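Side-chain contacts in cellulosomal scaffoldin (PDB 4WI0), which binds a type II cohesin through the C-terminal X-module and dockerin described here, and as a whole protein probably cleaves internal beta-1,4 links of cellulose: residues 110-115 and 135-140; 129-134 and 143-148; 70-73 and 77-80; 25-30 and 34-39. The protein carries 1 engineered substitution. One frame throughout, in Å; residues are numbered along the deposited sequence.

Contact 1. Residues 110-115 and 135-140. With CA (calcium ion), chain D.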
loop_
_atom_site.group_PDB
_atom_site.type_symbol
_atom_site.label_atom_id
_atom_site.label_comp_id
_atom_site.label_asym_id
_atom_site.label_seq_id
_atom_site.Cartn_x
_atom_site.Cartn_y
_atom_site.Cartn_z
ATOM N N LEU B 110 -11.596 0.652 -1.169
ATOM C CA LEU B 110 -12.260 -0.326 -2.031
ATOM C C LEU B 110 -12.113 0.018 -3.511
ATOM O O LEU B 110 -12.019 -0.877 -4.352
ATOM C CB LEU B 110 -13.733 -0.494 -1.654
ATOM C CG LEU B 110 -13.947 -1.122 -0.279
ATOM C CD1 LEU B 110 -15.408 -1.025 0.132
ATOM C CD2 LEU B 110 -13.474 -2.571 -0.265
ATOM N N GLU B 111 -12.059 1.310 -3.821
ATOM C CA GLU B 111 -11.892 1.748 -5.194
ATOM C C GLU B 111 -10.549 1.269 -5.768
ATOM O O GLU B 111 -10.489 0.811 -6.908
ATOM C CB GLU B 111 -12.009 3.276 -5.280
ATOM C CG GLU B 111 -12.107 3.837 -6.693
ATOM C CD GLU B 111 -13.323 3.349 -7.463
ATOM O OE1 GLU B 111 -14.333 2.936 -6.850
ATOM O OE2 GLU B 111 -13.269 3.382 -8.705
ATOM N N ILE B 112 -9.488 1.380 -4.972
ATOM C CA ILE B 112 -8.157 0.906 -5.366
ATOM C C ILE B 112 -8.138 -0.626 -5.498
ATOM O O ILE B 112 -7.542 -1.178 -6.428
ATOM C CB ILE B 112 -7.080 1.379 -4.359
ATOM C CG1 ILE B 112 -6.943 2.907 -4.419
ATOM C CG2 ILE B 112 -5.732 0.728 -4.650
ATOM C CD1 ILE B 112 -6.321 3.522 -3.189
ATOM N N CYS B 113 -8.815 -1.301 -4.574
ATOM C CA CYS B 113 -8.825 -2.751 -4.530
ATOM C C CYS B 113 -9.519 -3.410 -5.726
ATOM O O CYS B 113 -9.340 -4.599 -5.956
ATOM C CB CYS B 113 -9.437 -3.228 -3.210
ATOM S SG CYS B 113 -8.326 -2.980 -1.805
ATOM N N LYS B 114 -10.306 -2.643 -6.481
ATOM C CA LYS B 114 -10.873 -3.130 -7.737
ATOM C C LYS B 114 -9.804 -3.620 -8.730
ATOM O O LYS B 114 -10.082 -4.485 -9.552
ATOM C CB LYS B 114 -11.735 -2.050 -8.392
ATOM C CG LYS B 114 -13.047 -1.804 -7.662
ATOM C CD LYS B 114 -13.845 -0.656 -8.262
ATOM C CE LYS B 114 -15.077 -0.375 -7.406
ATOM N NZ LYS B 114 -15.953 0.679 -7.975
ATOM N N ALA B 115 -8.590 -3.072 -8.647
ATOM C CA ALA B 115 -7.492 -3.508 -9.507
ATOM C C ALA B 115 -6.267 -3.943 -8.705
ATOM O O ALA B 115 -5.140 -3.764 -9.161
ATOM C CB ALA B 115 -7.125 -2.387 -10.472
ATOM N N GLY B 135 3.953 2.052 -11.188
ATOM C CA GLY B 135 3.578 1.130 -12.262
ATOM C C GLY B 135 2.923 -0.151 -11.781
ATOM O O GLY B 135 2.836 -1.122 -12.528
ATOM N N ALA B 136 2.466 -0.144 -10.532
ATOM C CA ALA B 136 1.783 -1.279 -9.936
ATOM C C ALA B 136 0.717 -0.785 -8.960
ATOM O O ALA B 136 0.827 0.311 -8.410
ATOM C CB ALA B 136 2.778 -2.166 -9.213
ATOM N N ILE B 137 -0.316 -1.589 -8.768
ATOM C CA ILE B 137 -1.321 -1.327 -7.738
ATOM C C ILE B 137 -1.142 -2.452 -6.737
ATOM O O ILE B 137 -1.427 -3.614 -7.042
ATOM C CB ILE B 137 -2.757 -1.274 -8.303
ATOM C CG1 ILE B 137 -2.867 -0.131 -9.323
ATOM C CG2 ILE B 137 -3.753 -1.044 -7.176
ATOM C CD1 ILE B 137 -4.077 -0.199 -10.229
ATOM N N SER B 138 -0.621 -2.100 -5.566
ATOM C CA SER B 138 -0.182 -3.075 -4.571
ATOM C C SER B 138 -0.535 -2.555 -3.183
ATOM O O SER B 138 -1.232 -1.549 -3.064
ATOM C CB SER B 138 1.329 -3.310 -4.705
ATOM O OG SER B 138 2.072 -2.120 -4.518
ATOM N N LEU B 139 -0.057 -3.239 -2.140
ATOM C CA LEU B 139 -0.356 -2.831 -0.761
ATOM C C LEU B 139 0.181 -1.430 -0.430
ATOM O O LEU B 139 -0.406 -0.730 0.391
ATOM C CB LEU B 139 0.188 -3.849 0.246
ATOM C CG LEU B 139 -0.186 -3.637 1.720
ATOM C CD1 LEU B 139 -1.686 -3.437 1.896
ATOM C CD2 LEU B 139 0.295 -4.806 2.559
ATOM N N GLU B 140 1.292 -1.030 -1.060
ATOM C CA GLU B 140 1.819 0.331 -0.874
ATOM C C GLU B 140 0.772 1.409 -1.126
ATOM O O GLU B 140 0.651 2.353 -0.347
ATOM C CB GLU B 140 3.005 0.588 -1.793
ATOM C CG GLU B 140 4.252 -0.102 -1.324
ATOM C CD GLU B 140 5.393 0.067 -2.280
ATOM O OE1 GLU B 140 5.785 1.243 -2.498
ATOM O OE2 GLU B 140 5.891 -0.974 -2.784
HETATM CA CA CA D . 1.656 1.839 -6.819
HETATM O O HOH W 1 2.759 0.183 -5.397
#
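The flat peptide carbonyl of A115 meets I137 through its oxygen: A115 O lies 3.6 Å from I137 CB, with CG2 and CD1 of the same side chain close to it as well. This is the inside of the dockerin, a pair of EF-hand-like calcium loops each followed by a helix. Here I112 of helix 106-113 and A115 just beyond it close on the short strand 136-137 of the second calcium loop. A115 O is a buried polar atom, and the hydroxyl of T118 satisfies it, so the neighbouring isoleucine need only supply hydrocarbon. I137 suits the place because its two branches reach different carbons, both beside A115 O. CG2, anti to the backbone N (chi1 of CG1 -61°), reaches I112 CG2 at 3.7 Å, while CD1 packs on A115 CB at 3.8 Å; alanine's single methyl is enough to fill the contact. Around these apolar contacts I137 also touches L129 and Y125, and its backbone pairs with T118. A136 binds calcium through its backbone O at 2.4 Å, so no side-chain oxygen is needed at this position. S138, the N-cap of helix 139-146, reaches the metal indirectly, its OG lying 2.6 Å from the water that coordinates calcium.

Contact 2. Residues 129-134 and 143-148. With CA (calcium ion), chain D.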
loop_
_atom_site.group_PDB
_atom_site.type_symbol
_atom_site.label_atom_id
_atom_site.label_comp_id
_atom_site.label_asym_id
_atom_site.label_seq_id
_atom_site.Cartn_x
_atom_site.Cartn_y
_atom_site.Cartn_z
ATOM N N LEU B 129 -5.427 4.660 -9.903
ATOM C CA LEU B 129 -5.433 3.865 -8.675
ATOM C C LEU B 129 -4.010 3.588 -8.181
ATOM O O LEU B 129 -3.796 3.254 -7.009
ATOM C CB LEU B 129 -6.187 2.552 -8.905
ATOM C CG LEU B 129 -7.606 2.668 -9.490
ATOM C CD1 LEU B 129 -8.229 1.290 -9.625
ATOM C CD2 LEU B 129 -8.502 3.574 -8.663
ATOM N N ASP B 130 -3.046 3.722 -9.091
ATOM C CA ASP B 130 -1.623 3.639 -8.764
ATOM C C ASP B 130 -1.186 4.989 -8.186
ATOM O O ASP B 130 -0.614 5.819 -8.888
ATOM C CB ASP B 130 -0.823 3.277 -10.034
ATOM C CG ASP B 130 0.677 3.173 -9.794
ATOM O OD1 ASP B 130 1.119 3.314 -8.630
ATOM O OD2 ASP B 130 1.417 2.934 -10.779
ATOM N N LEU B 131 -1.446 5.175 -6.891
ATOM C CA LEU B 131 -1.239 6.451 -6.213
ATOM C C LEU B 131 0.214 6.924 -6.238
ATOM O O LEU B 131 0.462 8.091 -6.506
ATOM C CB LEU B 131 -1.745 6.395 -4.766
ATOM C CG LEU B 131 -3.248 6.179 -4.579
ATOM C CD1 LEU B 131 -3.635 6.244 -3.109
ATOM C CD2 LEU B 131 -4.042 7.207 -5.371
ATOM N N ASN B 132 1.163 6.035 -5.962
ATOM C CA ASN B 132 2.583 6.419 -5.981
ATOM C C ASN B 132 3.257 6.325 -7.358
ATOM O O ASN B 132 4.460 6.543 -7.472
ATOM C CB ASN B 132 3.395 5.656 -4.916
ATOM C CG ASN B 132 3.480 4.152 -5.171
ATOM O OD1 ASN B 132 2.957 3.625 -6.159
ATOM N ND2 ASN B 132 4.115 3.449 -4.246
ATOM N N ARG B 133 2.463 6.008 -8.379
ATOM C CA ARG B 133 2.907 5.900 -9.780
ATOM C C ARG B 133 4.164 5.047 -9.999
ATOM O O ARG B 133 4.995 5.368 -10.856
ATOM C CB ARG B 133 3.072 7.295 -10.401
ATOM C CG ARG B 133 1.768 8.069 -10.528
ATOM C CD ARG B 133 0.769 7.406 -11.474
ATOM N NE ARG B 133 -0.315 8.324 -11.836
ATOM C CZ ARG B 133 -1.355 8.648 -11.061
ATOM N NH1 ARG B 133 -1.508 8.128 -9.841
ATOM N NH2 ARG B 133 -2.264 9.500 -11.522
ATOM N N ASP B 134 4.289 3.948 -9.255
ATOM C CA ASP B 134 5.411 3.018 -9.475
ATOM C C ASP B 134 5.097 1.937 -10.516
ATOM O O ASP B 134 5.888 1.016 -10.704
ATOM C CB ASP B 134 5.903 2.389 -8.159
ATOM C CG ASP B 134 4.847 1.514 -7.455
ATOM O OD1 ASP B 134 3.713 1.325 -7.964
ATOM O OD2 ASP B 134 5.183 1.001 -6.361
ATOM N N MET B 143 -1.774 1.373 1.677
ATOM C CA MET B 143 -1.226 1.914 2.934
ATOM C C MET B 143 -1.063 3.432 2.886
ATOM O O MET B 143 -1.148 4.093 3.922
ATOM C CB MET B 143 0.113 1.262 3.301
ATOM C CG MET B 143 0.033 -0.225 3.622
ATOM S SD MET B 143 -1.019 -0.644 5.022
ATOM C CE MET B 143 -0.071 0.085 6.346
ATOM N N ILE B 144 -0.854 3.985 1.693
ATOM C CA ILE B 144 -0.827 5.442 1.525
ATOM C C ILE B 144 -2.161 6.046 1.968
ATOM O O ILE B 144 -2.191 7.047 2.671
ATOM C CB ILE B 144 -0.514 5.848 0.069
ATOM C CG1 ILE B 144 0.961 5.596 -0.232
ATOM C CG2 ILE B 144 -0.826 7.322 -0.183
ATOM C CD1 ILE B 144 1.287 5.669 -1.708
ATOM N N VAL B 145 -3.254 5.423 1.557
ATOM C CA VAL B 145 -4.590 5.879 1.936
ATOM C C VAL B 145 -4.761 5.701 3.446
ATOM O O VAL B 145 -5.238 6.608 4.131
ATOM C CB VAL B 145 -5.697 5.123 1.162
ATOM C CG1 VAL B 145 -7.080 5.627 1.554
ATOM C CG2 VAL B 145 -5.503 5.277 -0.341
ATOM N N ALA B 146 -4.338 4.545 3.968
ATOM C CA ALA B 146 -4.430 4.256 5.406
ATOM C C ALA B 146 -3.702 5.270 6.303
ATOM O O ALA B 146 -4.087 5.442 7.467
ATOM C CB ALA B 146 -3.941 2.845 5.701
ATOM N N LYS B 147 -2.675 5.945 5.775
ATOM C CA LYS B 147 -1.970 7.016 6.512
ATOM C C LYS B 147 -2.912 8.061 7.092
ATOM O O LYS B 147 -2.639 8.620 8.156
ATOM C CB LYS B 147 -0.995 7.786 5.613
ATOM C CG LYS B 147 0.253 7.052 5.179
ATOM C CD LYS B 147 1.090 7.964 4.286
ATOM C CE LYS B 147 2.439 7.350 3.958
ATOM N NZ LYS B 147 3.356 7.313 5.133
ATOM N N HIS B 148 -3.984 8.355 6.363
ATOM C CA HIS B 148 -4.925 9.386 6.765
ATOM C C HIS B 148 -6.358 8.848 6.735
ATOM O O HIS B 148 -7.293 9.570 6.412
ATOM C CB HIS B 148 -4.747 10.615 5.868
ATOM C CG HIS B 148 -3.361 11.190 5.911
ATOM N ND1 HIS B 148 -2.921 11.999 6.936
ATOM C CD2 HIS B 148 -2.308 11.038 5.076
ATOM C CE1 HIS B 148 -1.662 12.335 6.723
ATOM N NE2 HIS B 148 -1.265 11.766 5.597
HETATM CA CA CA D . 1.656 1.839 -6.819
HETATM O O HOH W 1 2.759 0.183 -5.397
#
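N132 works in two directions at once: its OD1 binds calcium at 2.3 Å, while its CB rests against I144 CD1 at 3.8 Å. The loop is the second EF-hand-like calcium site of the dockerin, and 143-148 lies on and just beyond helix 139-146, which follows the loop. A chi1 of 66° sets CG of N132 between the backbone N and carbonyl carbon, turning the amide oxygen inward to the metal. D130 OD1 and D134 OD1 join it, each 2.4 Å from calcium; A136 O, both carboxylate oxygens of D141 and one water complete seven ligands. Oxygen-bearing side chains suit these positions because calcium prefers hard anionic and carbonyl donors. In the second shell, D134 OD2 accepts a hydrogen bond from the coordinating water at 2.7 Å, and D130 OD2 is held by Y125 OH and G135 N, which fixes the carboxylate's rotation. R133 grips the turn from D130 to R133: its backbone N and its NH1 reach D130 O from opposite faces of the carbonyl plane, NH1 from 2.7 Å. Farther out the loop is anchored by hydrocarbon. L131, packed also on I112 of helix 106-113, runs antiparallel to I144 and lies nearly perpendicular to V145, its CD1 pressed tightly to V145 CG2 at 3.5 Å.

Contact 3. Residues 70-73 and 77-80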
loop_
_atom_site.group_PDB
_atom_site.type_symbol
_atom_site.label_atom_id
_atom_site.label_comp_id
_atom_site.label_asym_id
_atom_site.label_seq_id
_atom_site.Cartn_x
_atom_site.Cartn_y
_atom_site.Cartn_z
ATOM N N ALA B 70 -5.711 28.876 5.443
ATOM C CA ALA B 70 -6.345 30.138 5.836
ATOM C C ALA B 70 -5.326 31.211 6.204
ATOM O O ALA B 70 -4.163 30.909 6.498
ATOM C CB ALA B 70 -7.275 29.891 7.012
ATOM N N ASN B 71 -5.773 32.465 6.186
ATOM C CA ASN B 71 -4.990 33.588 6.711
ATOM C C ASN B 71 -3.597 33.700 6.094
ATOM O O ASN B 71 -2.608 33.872 6.808
ATOM C CB ASN B 71 -4.887 33.486 8.244
ATOM C CG ASN B 71 -6.248 33.392 8.913
ATOM O OD1 ASN B 71 -7.116 34.213 8.658
ATOM N ND2 ASN B 71 -6.442 32.388 9.768
ATOM N N VAL B 72 -3.526 33.593 4.769
ATOM C CA VAL B 72 -2.283 33.813 4.050
ATOM C C VAL B 72 -2.183 35.315 3.778
ATOM O O VAL B 72 -2.904 35.868 2.938
ATOM C CB VAL B 72 -2.208 33.003 2.738
ATOM C CG1 VAL B 72 -0.858 33.207 2.064
ATOM C CG2 VAL B 72 -2.444 31.523 3.010
ATOM N N SER B 73 -1.293 35.964 4.519
ATOM C CA SER B 73 -1.164 37.416 4.502
ATOM C C SER B 73 -0.076 37.802 3.510
ATOM O O SER B 73 1.075 37.390 3.661
ATOM C CB SER B 73 -0.815 37.911 5.905
ATOM O OG SER B 73 -0.712 39.318 5.947
ATOM N N ASP B 77 6.389 40.045 -2.066
ATOM C CA ASP B 77 6.691 38.695 -2.546
ATOM C C ASP B 77 6.723 37.745 -1.352
ATOM O O ASP B 77 7.342 38.060 -0.338
ATOM C CB ASP B 77 8.036 38.659 -3.275
ATOM C CG ASP B 77 7.994 39.343 -4.628
ATOM O OD1 ASP B 77 6.896 39.681 -5.123
ATOM O OD2 ASP B 77 9.079 39.537 -5.211
ATOM N N LYS B 78 6.050 36.599 -1.469
ATOM C CA LYS B 78 5.907 35.667 -0.355
ATOM C C LYS B 78 6.099 34.219 -0.783
ATOM O O LYS B 78 5.466 33.753 -1.735
ATOM C CB LYS B 78 4.520 35.802 0.280
ATOM C CG LYS B 78 4.296 34.875 1.470
ATOM C CD LYS B 78 2.894 35.028 2.031
ATOM C CE LYS B 78 2.746 34.325 3.374
ATOM N NZ LYS B 78 3.245 35.174 4.487
ATOM N N GLU B 79 6.947 33.512 -0.037
ATOM C CA GLU B 79 7.146 32.077 -0.217
ATOM C C GLU B 79 6.312 31.310 0.814
ATOM O O GLU B 79 6.574 31.389 2.007
ATOM C CB GLU B 79 8.641 31.743 -0.084
ATOM C CG GLU B 79 9.037 30.429 -0.720
ATOM C CD GLU B 79 10.542 30.256 -0.881
ATOM O OE1 GLU B 79 11.309 30.654 0.031
ATOM O OE2 GLU B 79 10.953 29.709 -1.931
ATOM N N LEU B 80 5.297 30.588 0.352
ATOM C CA LEU B 80 4.412 29.835 1.239
ATOM C C LEU B 80 5.083 28.635 1.861
ATOM O O LEU B 80 4.725 28.236 2.958
ATOM C CB LEU B 80 3.178 29.348 0.492
ATOM C CG LEU B 80 2.320 30.432 -0.156
ATOM C CD1 LEU B 80 0.963 29.845 -0.511
ATOM C CD2 LEU B 80 2.164 31.645 0.760
#
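V72 meets both K78 and L80 with one methyl, CG1, and so bridges the two beta-sheets of the X-module, a sandwich of the transthyretin-like type. Strand 67-74 lies at the border of the four-stranded sheet and strand 78-89 at that of the three-stranded one; the CA atoms of V72 and L80 are 8.3 Å apart, too far for a backbone ladder, so side chains make the contact. V72 turns CG1 opposite the main-chain N (chi1 -177°), which sets that branch against L80 CD2 at 3.6 Å, the two side chains roughly perpendicular. A beta-branched valine fits a strand whose inner face is buried, and V57 of strand 53-60 packs against both V72 and L80. The same V72 CG1 lies 4.0 Å from K78 CE, so the lysine's methylenes extend the apolar surface toward the edge of the sandwich. The side chain of S73 points away from strand 78-89, as befits an exposed serine; its backbone carbonyl does the touching. K78 suits this edge because its long chain can cover hydrocarbon and still place its ammonium by a backbone carbonyl. Bent at chi4 (83°), it brings NZ to S73 O, a weak hydrogen bond of 3.2 Å.

Contact 4. Residues 25-30 and 34-39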
loop_
_atom_site.group_PDB
_atom_site.type_symbol
_atom_site.label_atom_id
_atom_site.label_comp_id
_atom_site.label_asym_id
_atom_site.label_seq_id
_atom_site.Cartn_x
_atom_site.Cartn_y
_atom_site.Cartn_z
ATOM N N GLY B 25 1.413 18.833 -11.193
ATOM C CA GLY B 25 -0.019 18.792 -11.439
ATOM C C GLY B 25 -0.924 19.237 -10.307
ATOM O O GLY B 25 -2.138 19.151 -10.445
ATOM N N PHE B 26 -0.362 19.705 -9.194
ATOM C CA PHE B 26 -1.177 20.299 -8.131
ATOM C C PHE B 26 -1.560 21.724 -8.540
ATOM O O PHE B 26 -0.697 22.516 -8.933
ATOM C CB PHE B 26 -0.423 20.330 -6.800
ATOM C CG PHE B 26 -0.173 18.971 -6.200
ATOM C CD1 PHE B 26 -1.133 18.355 -5.410
ATOM C CD2 PHE B 26 1.035 18.319 -6.410
ATOM C CE1 PHE B 26 -0.902 17.104 -4.857
ATOM C CE2 PHE B 26 1.273 17.065 -5.863
ATOM C CZ PHE B 26 0.305 16.458 -5.085
ATOM N N THR B 27 -2.856 22.040 -8.464
ATOM C CA THR B 27 -3.353 23.370 -8.799
ATOM C C THR B 27 -3.511 24.187 -7.523
ATOM O O THR B 27 -4.197 23.771 -6.589
ATOM C CB THR B 27 -4.704 23.294 -9.529
ATOM O OG1 THR B 27 -4.570 22.463 -10.686
ATOM C CG2 THR B 27 -5.175 24.667 -9.950
ATOM N N VAL B 28 -2.868 25.351 -7.495
ATOM C CA VAL B 28 -2.873 26.225 -6.339
ATOM C C VAL B 28 -3.611 27.494 -6.725
ATOM O O VAL B 28 -3.202 28.192 -7.645
ATOM C CB VAL B 28 -1.439 26.579 -5.895
ATOM C CG1 VAL B 28 -1.457 27.449 -4.649
ATOM C CG2 VAL B 28 -0.641 25.312 -5.641
ATOM N N GLU B 29 -4.709 27.768 -6.023
ATOM C CA GLU B 29 -5.588 28.893 -6.316
ATOM C C GLU B 29 -5.536 29.867 -5.152
ATOM O O GLU B 29 -5.552 29.443 -3.999
ATOM C CB GLU B 29 -7.043 28.414 -6.494
ATOM C CG GLU B 29 -8.069 29.527 -6.268
ATOM C CD GLU B 29 -9.510 29.140 -6.550
ATOM O OE1 GLU B 29 -9.889 27.951 -6.410
ATOM O OE2 GLU B 29 -10.274 30.069 -6.884
ATOM N N ILE B 30 -5.501 31.162 -5.456
ATOM C CA ILE B 30 -5.675 32.197 -4.453
ATOM C C ILE B 30 -7.154 32.600 -4.456
ATOM O O ILE B 30 -7.588 33.407 -5.278
ATOM C CB ILE B 30 -4.763 33.408 -4.715
ATOM C CG1 ILE B 30 -3.296 32.959 -4.695
ATOM C CG2 ILE B 30 -5.008 34.504 -3.673
ATOM C CD1 ILE B 30 -2.323 34.029 -5.099
ATOM N N THR B 34 -8.886 35.217 -9.535
ATOM C CA THR B 34 -8.936 34.181 -10.561
ATOM C C THR B 34 -7.523 33.728 -10.890
ATOM O O THR B 34 -7.255 33.282 -12.008
ATOM C CB THR B 34 -9.561 34.718 -11.855
ATOM O OG1 THR B 34 -8.683 35.699 -12.420
ATOM C CG2 THR B 34 -10.929 35.332 -11.581
ATOM N N LYS B 35 -6.619 33.851 -9.923
ATOM C CA LYS B 35 -5.217 33.549 -10.145
ATOM C C LYS B 35 -4.889 32.177 -9.583
ATOM O O LYS B 35 -5.205 31.872 -8.424
ATOM C CB LYS B 35 -4.337 34.632 -9.523
ATOM C CG LYS B 35 -4.576 36.009 -10.132
ATOM C CD LYS B 35 -3.428 36.973 -9.885
ATOM C CE LYS B 35 -3.302 37.993 -11.011
ATOM N NZ LYS B 35 -4.322 39.076 -10.945
ATOM N N SER B 36 -4.271 31.355 -10.430
ATOM C CA SER B 36 -3.862 29.999 -10.080
ATOM C C SER B 36 -2.513 29.661 -10.710
ATOM O O SER B 36 -1.945 30.460 -11.460
ATOM C CB SER B 36 -4.911 28.985 -10.548
ATOM O OG SER B 36 -6.049 29.012 -9.707
ATOM N N ALA B 37 -2.010 28.477 -10.383
ATOM C CA ALA B 37 -0.805 27.937 -10.994
ATOM C C ALA B 37 -0.748 26.437 -10.756
ATOM O O ALA B 37 -1.327 25.925 -9.793
ATOM C CB ALA B 37 0.437 28.601 -10.419
ATOM N N VAL B 38 -0.042 25.738 -11.635
ATOM C CA VAL B 38 0.137 24.298 -11.501
ATOM C C VAL B 38 1.597 24.010 -11.176
ATOM O O VAL B 38 2.501 24.633 -11.758
ATOM C CB VAL B 38 -0.277 23.580 -12.790
ATOM C CG1 VAL B 38 -0.151 22.079 -12.627
ATOM C CG2 VAL B 38 -1.711 23.956 -13.157
ATOM N N THR B 39 1.835 23.081 -10.252
ATOM C CA THR B 39 3.200 22.770 -9.845
ATOM C C THR B 39 3.954 22.060 -10.980
ATOM O O THR B 39 3.355 21.293 -11.732
ATOM C CB THR B 39 3.263 21.896 -8.575
ATOM O OG1 THR B 39 2.525 20.684 -8.774
ATOM C CG2 THR B 39 2.717 22.650 -7.361
#
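T39 OG1 takes the backbone N-H of F26 at 3.1 Å and, as a donor, gives its own proton to K23 O, so a buried hydroxyl is used in both directions. Its chi1 of 57° holds OG1 between the backbone N and the carbonyl carbon, where it also lies in the plane of the F26 ring, at its edge. The T39 backbone is equally occupied. T39 N donates to F26 O over 2.9 Å, in the carbonyl plane, and T39 O accepts from G25 N at 3.2 Å, the donor tilted from its plane. Glycine suits position 25 because at a phi of 92° a CB would press on the carbonyl O of the preceding residue. V38 CG1 packs on G25 CA at 3.5 Å. Strands 27-31 and 34-38 form an antiparallel beta hairpin at the border of the four-stranded sheet of the X-module. V28 and A37 are a hydrogen-bonded pair: V28 N reaches A37 O at 2.8 Å, almost in line with the C=O, and A37 N returns to V28 O at 3.0 Å. I30 N donates to K35 O at 3.1 Å. T27 and E29, in non-hydrogen-bonded pairs with V38 and S36, turn their backbone bonds away from 34-38, to T60 and K58 of strand 53-60. The apolar V28, I30 and A37 face strand 44-50 with K35, whose chain reaches I47, whereas T27, E29 and S36 lie on the other face with V38. Near the turn, T33 OG1 pairs with I30 O and K35 N, and S36 OG sits 3.4 Å from E29 CB.

How the contacts relate
Contacts 1 and 2 are buried in the dockerin, contacts 3 and 4 only partly so in the X-module. The first two interlock: their segments alternate along the chain, share helix 139-146, and ligate one calcium, with centres 8 Å apart. Both combine calcium ligation (one backbone oxygen in contact 1, three side-chain oxygens in contact 2) with aliphatic packing. Contacts 3 and 4 reach one sheet, contact 3 at outer strand 67-74, contact 4 at outer strand 34-38 and its neighbour 27-31. Contact 4 is a backbone ladder within the sheet, contact 3 a side-chain bridge between sheets with a single weak hydrogen bond. Across the two modules, contacts 2 and 4 approach to about 8 Å between nearest atoms.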